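Local coordinates for phosphatidylglycerol lysyltransferase C-terminal domain-containing protein (PDB 2HQY), which is of unknown function but binds coenzyme A and probably acts as an acyl- or aminoacyltransferase of the acetyltransferase (GNAT-like) superfamily, at residues V96-R101 and I287-M292; F112-D117 and Y291-K296. One frame throughout, in Å; residues are numbered along the deposited sequence.

Contact 1: V96-R101 and I287-M292; sequences VCSNMR and ILEKYM
Val96 and Tyr291 form an antiparallel hydrogen-bonded pair where strand 92-96 ends beside strand 286-295 and the chain turns into helix 98-107. Of its two backbone bonds, Tyr291 N to Val96 O is the shorter at 2.7 Å, whereas Val96 N reaches Tyr291 O at 3.3 Å. Where strand 92-96 gives way to the helix, a water joins the two segments, accepting from Ser98 N and donating to Glu289 O, 2.7 Å away. Cys97 is the N-cap of the helix; in the conformer given, one of two, chi1 of 58° turns SG back over the helix start, where it accepts from Met100 N over a long 3.6 Å. Lys290 points away from residues 96-101 and forms salt bridges with Asp122 and Glu268.

Apolar contacts are modest. Beta-branched Val96, suited to a buried strand end, sets its CB 4.1 Å from Tyr291 CB, and Cys97 CB meets Leu288 CD1.

Tyr291 and Arg101 supply the main side-chain contact. NH1 of Arg101 comes obliquely to 3.6 Å from Tyr291 CE1, the guanidinium plane turned 40° from the ring. The extended chain brings Arg101 CD over one face, 4.3 Å from the centroid of the Tyr291 ring, almost exactly on its normal.

Contact 2: F112-D117 and Y291-K296; sequences FIFTED and YMACLK
Ile113 and Cys294, and Thr115 and Met292, are the two hydrogen-bonded pairs of an antiparallel strand pairing between 112-116 and 291-295; the N-to-C directions of these short strand segments are 155° apart. Each pair is closed by two nearly straight backbone bonds, among them Ile113 N to Cys294 O at 2.8 Å and Thr115 N to Met292 O at 2.9 Å. CA-H...O contacts fill in between them, as at Phe114 CA and Met292 O, 3.3 Å apart.

One face carries Phe114, Ala293, Glu116 and Tyr291. Small Ala293 lets the Phe114 ring lie close, with CE1 of Phe114 3.6 Å from CB of Ala293. With CG anti to the backbone N (chi1 -171°), Glu116 lays CG over the face of the Tyr291 ring opposite Arg101 CD, and the bend at chi2 then carries the carboxylate away from the partner strand.

Phe112 and Leu295 are the end pair, whose side chains diverge. Even so, Leu295 brings CD1 over one face of the Phe112 ring, 4.1 Å from its centroid and displaced toward the rim; the ring also borders the Ala293 methyl.

The face with Ile113, Thr115, Met292 and Cys294 is more exposed. Thr115 and Met292 point the same way, side by side, with OG1 of Thr115 3.7 Å from CB of Met292. Ile113 crosses the aliphatic part of Lys296 at about a right angle, a use of lysine methylenes that suits a surface position; the modelled 3.4 Å between CG1 of Ile113 and CG of Lys296 is shorter than usual, so its exact value is doubtful.

Strand 286-295 is flanked by strand 112-116 along one edge and strand 92-96 along the other, where a disulfide joins Cys294 to Cys92. Helix 98-107 covers the face with Phe114 and Tyr291, presenting Arg101, Leu104 and Glu105 to Phe114.

Overall arrangement
Contacts 1 and 2 lie with their centres 10 Å apart and share Tyr291 and Met292 of strand 286-295. Along the chain, strand 92-96, helix 98-107 and strand 112-116 follow in order, and the last strand returns some 170 residues later to pair between the two strands. The contacts also touch directly: Arg101 NE lies 3.4 Å from Phe114 CG, and Val96 CG2 packs near Ala293 CB. The C-terminal strand thus closes this part of the fold, tying the end of the chain to a much earlier strand-helix-strand unit. Both contacts lie away from the coenzyme A pocket, consistent with a part in the architecture of the fold rather than in ligand binding.

Contact 1: V96-R101 and I287-M292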
# COMPACT_ATOMS: atom_id res chain seq x y z
N VAL A 96 5.99 -18.81 -12.32
CA VAL A 96 6.77 -19.96 -12.69
C VAL A 96 6.65 -20.05 -14.20
O VAL A 96 5.58 -20.37 -14.75
CB VAL A 96 6.25 -21.22 -11.99
CG1 VAL A 96 7.07 -22.45 -12.37
CG2 VAL A 96 6.24 -20.99 -10.48
N CYS A 97 7.73 -19.71 -14.90
CA CYS A 97 7.71 -19.82 -16.36
C CYS A 97 7.94 -21.28 -16.74
O CYS A 97 8.29 -22.10 -15.88
CB CYS A 97 8.74 -18.89 -17.01
SG CYS A 97 10.43 -19.18 -16.48
N SER A 98 7.74 -21.59 -18.02
CA SER A 98 7.82 -22.94 -18.54
C SER A 98 9.17 -23.59 -18.16
O SER A 98 9.20 -24.74 -17.70
CB SER A 98 7.63 -22.92 -20.05
OG SER A 98 6.51 -23.70 -20.42
N ASN A 99 10.25 -22.83 -18.32
CA ASN A 99 11.58 -23.28 -17.92
C ASN A 99 11.73 -23.48 -16.41
O ASN A 99 12.31 -24.48 -15.98
CB ASN A 99 12.67 -22.33 -18.41
CG ASN A 99 14.06 -22.91 -18.24
OD1 ASN A 99 14.39 -23.94 -18.83
ND2 ASN A 99 14.89 -22.25 -17.44
N MET A 100 11.20 -22.55 -15.61
CA MET A 100 11.26 -22.67 -14.15
C MET A 100 10.44 -23.87 -13.66
O MET A 100 10.80 -24.52 -12.68
CB MET A 100 10.81 -21.37 -13.45
CG MET A 100 11.69 -20.16 -13.74
SD MET A 100 13.35 -20.20 -13.03
CE MET A 100 14.31 -19.39 -14.32
N ARG A 101 9.33 -24.14 -14.36
CA ARG A 101 8.49 -25.31 -14.08
C ARG A 101 9.28 -26.60 -14.27
O ARG A 101 9.13 -27.54 -13.49
CB ARG A 101 7.24 -25.30 -14.97
CG ARG A 101 6.43 -26.58 -14.90
CD ARG A 101 5.18 -26.53 -15.77
NE ARG A 101 4.27 -27.61 -15.41
CZ ARG A 101 3.25 -28.03 -16.15
NH1 ARG A 101 2.98 -27.46 -17.32
NH2 ARG A 101 2.49 -29.03 -15.72
N ILE A 287 5.04 -15.42 -26.19
CA ILE A 287 3.98 -15.18 -25.22
C ILE A 287 4.39 -15.97 -23.98
O ILE A 287 4.41 -17.21 -23.99
CB ILE A 287 2.60 -15.53 -25.79
CG1 ILE A 287 2.25 -14.53 -26.90
CG2 ILE A 287 1.54 -15.48 -24.68
CD1 ILE A 287 1.12 -14.98 -27.74
N LEU A 288 4.80 -15.24 -22.95
CA LEU A 288 5.45 -15.82 -21.79
C LEU A 288 4.39 -16.26 -20.80
O LEU A 288 3.85 -15.46 -20.07
CB LEU A 288 6.41 -14.79 -21.16
CG LEU A 288 7.29 -15.25 -20.00
CD1 LEU A 288 8.37 -16.27 -20.43
CD2 LEU A 288 7.92 -14.03 -19.31
N GLU A 289 4.07 -17.55 -20.78
CA GLU A 289 3.08 -18.08 -19.85
C GLU A 289 3.59 -18.07 -18.42
O GLU A 289 4.79 -18.18 -18.19
CB GLU A 289 2.68 -19.51 -20.25
CG GLU A 289 2.42 -19.62 -21.72
CD GLU A 289 2.49 -21.05 -22.22
OE1 GLU A 289 3.40 -21.82 -21.80
OE2 GLU A 289 1.62 -21.40 -23.04
N LYS A 290 2.68 -17.93 -17.47
CA LYS A 290 3.06 -17.88 -16.06
C LYS A 290 2.24 -18.89 -15.31
O LYS A 290 0.99 -18.85 -15.35
CB LYS A 290 2.83 -16.50 -15.48
CG LYS A 290 3.57 -15.40 -16.22
CD LYS A 290 3.30 -14.05 -15.59
CE LYS A 290 3.91 -12.97 -16.44
NZ LYS A 290 3.49 -11.62 -15.95
N TYR A 291 2.92 -19.82 -14.66
CA TYR A 291 2.22 -20.85 -13.91
C TYR A 291 2.08 -20.51 -12.45
O TYR A 291 2.90 -19.80 -11.87
CB TYR A 291 2.90 -22.23 -14.07
CG TYR A 291 2.78 -22.76 -15.46
CD1 TYR A 291 1.79 -23.68 -15.80
CD2 TYR A 291 3.65 -22.32 -16.46
CE1 TYR A 291 1.67 -24.15 -17.10
CE2 TYR A 291 3.55 -22.78 -17.74
CZ TYR A 291 2.56 -23.69 -18.06
OH TYR A 291 2.47 -24.13 -19.35
N MET A 292 1.01 -21.02 -11.86
CA MET A 292 0.95 -21.07 -10.41
C MET A 292 1.27 -22.51 -10.03
O MET A 292 0.71 -23.47 -10.59
CB MET A 292 -0.41 -20.62 -9.88
CG MET A 292 -0.55 -20.77 -8.34
SD MET A 292 -1.97 -19.91 -7.62
CE MET A 292 -3.24 -21.14 -7.83
O HOH W 1 6.70 -19.27 -19.84

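Contact 2: F112-D117 and Y291-K296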
# COMPACT_ATOMS: atom_id res chain seq x y z
N PHE A 112 4.07 -30.65 -6.98
CA PHE A 112 3.29 -29.44 -7.26
C PHE A 112 2.14 -29.66 -8.24
O PHE A 112 2.27 -30.45 -9.18
CB PHE A 112 4.20 -28.31 -7.77
CG PHE A 112 5.08 -27.71 -6.70
CD1 PHE A 112 4.60 -26.70 -5.87
CD2 PHE A 112 6.38 -28.18 -6.52
CE1 PHE A 112 5.42 -26.13 -4.88
CE2 PHE A 112 7.20 -27.62 -5.52
CZ PHE A 112 6.72 -26.60 -4.71
N ILE A 113 1.02 -28.98 -8.00
CA ILE A 113 -0.04 -28.84 -9.01
C ILE A 113 0.22 -27.54 -9.77
O ILE A 113 0.33 -26.46 -9.14
CB ILE A 113 -1.46 -28.76 -8.39
CG1 ILE A 113 -1.91 -30.13 -7.90
CG2 ILE A 113 -2.48 -28.25 -9.43
CD1 ILE A 113 -3.03 -30.07 -6.84
N PHE A 114 0.31 -27.62 -11.10
CA PHE A 114 0.55 -26.43 -11.95
C PHE A 114 -0.70 -25.99 -12.70
O PHE A 114 -1.31 -26.77 -13.43
CB PHE A 114 1.67 -26.68 -12.97
CG PHE A 114 3.01 -26.97 -12.36
CD1 PHE A 114 3.87 -25.93 -12.01
CD2 PHE A 114 3.42 -28.28 -12.15
CE1 PHE A 114 5.13 -26.21 -11.45
CE2 PHE A 114 4.67 -28.56 -11.60
CZ PHE A 114 5.52 -27.52 -11.24
N THR A 115 -1.07 -24.72 -12.55
CA THR A 115 -2.21 -24.14 -13.27
C THR A 115 -1.75 -22.87 -13.99
O THR A 115 -0.80 -22.22 -13.57
CB THR A 115 -3.38 -23.81 -12.31
OG1 THR A 115 -2.95 -22.87 -11.32
CG2 THR A 115 -3.89 -25.08 -11.62
N GLU A 116 -2.44 -22.53 -15.07
CA GLU A 116 -2.01 -21.42 -15.90
C GLU A 116 -3.26 -20.65 -16.32
O GLU A 116 -4.33 -21.22 -16.47
CB GLU A 116 -1.25 -21.99 -17.11
CG GLU A 116 -0.54 -20.99 -18.00
CD GLU A 116 -1.38 -20.60 -19.20
OE1 GLU A 116 -2.37 -21.33 -19.49
OE2 GLU A 116 -1.06 -19.57 -19.85
N ASP A 117 -3.12 -19.34 -16.46
CA ASP A 117 -4.21 -18.50 -16.94
C ASP A 117 -3.62 -17.59 -18.01
O ASP A 117 -2.81 -16.71 -17.72
CB ASP A 117 -4.85 -17.71 -15.78
CG ASP A 117 -6.10 -16.93 -16.21
OD1 ASP A 117 -6.29 -16.70 -17.42
OD2 ASP A 117 -6.90 -16.55 -15.32
N TYR A 291 2.92 -19.82 -14.66
CA TYR A 291 2.22 -20.85 -13.91
C TYR A 291 2.08 -20.51 -12.45
O TYR A 291 2.90 -19.80 -11.87
CB TYR A 291 2.90 -22.23 -14.07
CG TYR A 291 2.78 -22.76 -15.46
CD1 TYR A 291 1.79 -23.68 -15.80
CD2 TYR A 291 3.65 -22.32 -16.46
CE1 TYR A 291 1.67 -24.15 -17.10
CE2 TYR A 291 3.55 -22.78 -17.74
CZ TYR A 291 2.56 -23.69 -18.06
OH TYR A 291 2.47 -24.13 -19.35
N MET A 292 1.01 -21.02 -11.86
CA MET A 292 0.95 -21.07 -10.41
C MET A 292 1.27 -22.51 -10.03
O MET A 292 0.71 -23.47 -10.59
CB MET A 292 -0.41 -20.62 -9.88
CG MET A 292 -0.55 -20.77 -8.34
SD MET A 292 -1.97 -19.91 -7.62
CE MET A 292 -3.24 -21.14 -7.83
N ALA A 293 2.21 -22.66 -9.10
CA ALA A 293 2.64 -23.96 -8.59
C ALA A 293 2.21 -24.03 -7.13
O ALA A 293 2.73 -23.28 -6.29
CB ALA A 293 4.15 -24.12 -8.73
N CYS A 294 1.27 -24.90 -6.85
CA CYS A 294 0.79 -25.12 -5.51
C CYS A 294 1.17 -26.52 -4.99
O CYS A 294 1.04 -27.48 -5.68
CB CYS A 294 -0.70 -24.92 -5.42
SG CYS A 294 -1.25 -23.24 -5.64
N LEU A 295 1.66 -26.56 -3.76
CA LEU A 295 2.11 -27.79 -3.17
C LEU A 295 0.89 -28.68 -3.07
O LEU A 295 -0.12 -28.24 -2.62
CB LEU A 295 2.65 -27.50 -1.79
CG LEU A 295 3.66 -28.42 -1.18
CD1 LEU A 295 4.75 -28.71 -2.10
CD2 LEU A 295 4.14 -27.90 0.10
N LYS A 296 1.00 -29.91 -3.53
CA LYS A 296 -0.04 -30.92 -3.37
C LYS A 296 -0.04 -31.42 -1.94
O LYS A 296 0.97 -31.86 -1.48
CB LYS A 296 0.27 -32.10 -4.28
CG LYS A 296 -0.09 -31.86 -5.67
CD LYS A 296 -0.57 -33.11 -6.34
CE LYS A 296 0.56 -34.05 -6.60
NZ LYS A 296 0.60 -34.38 -8.00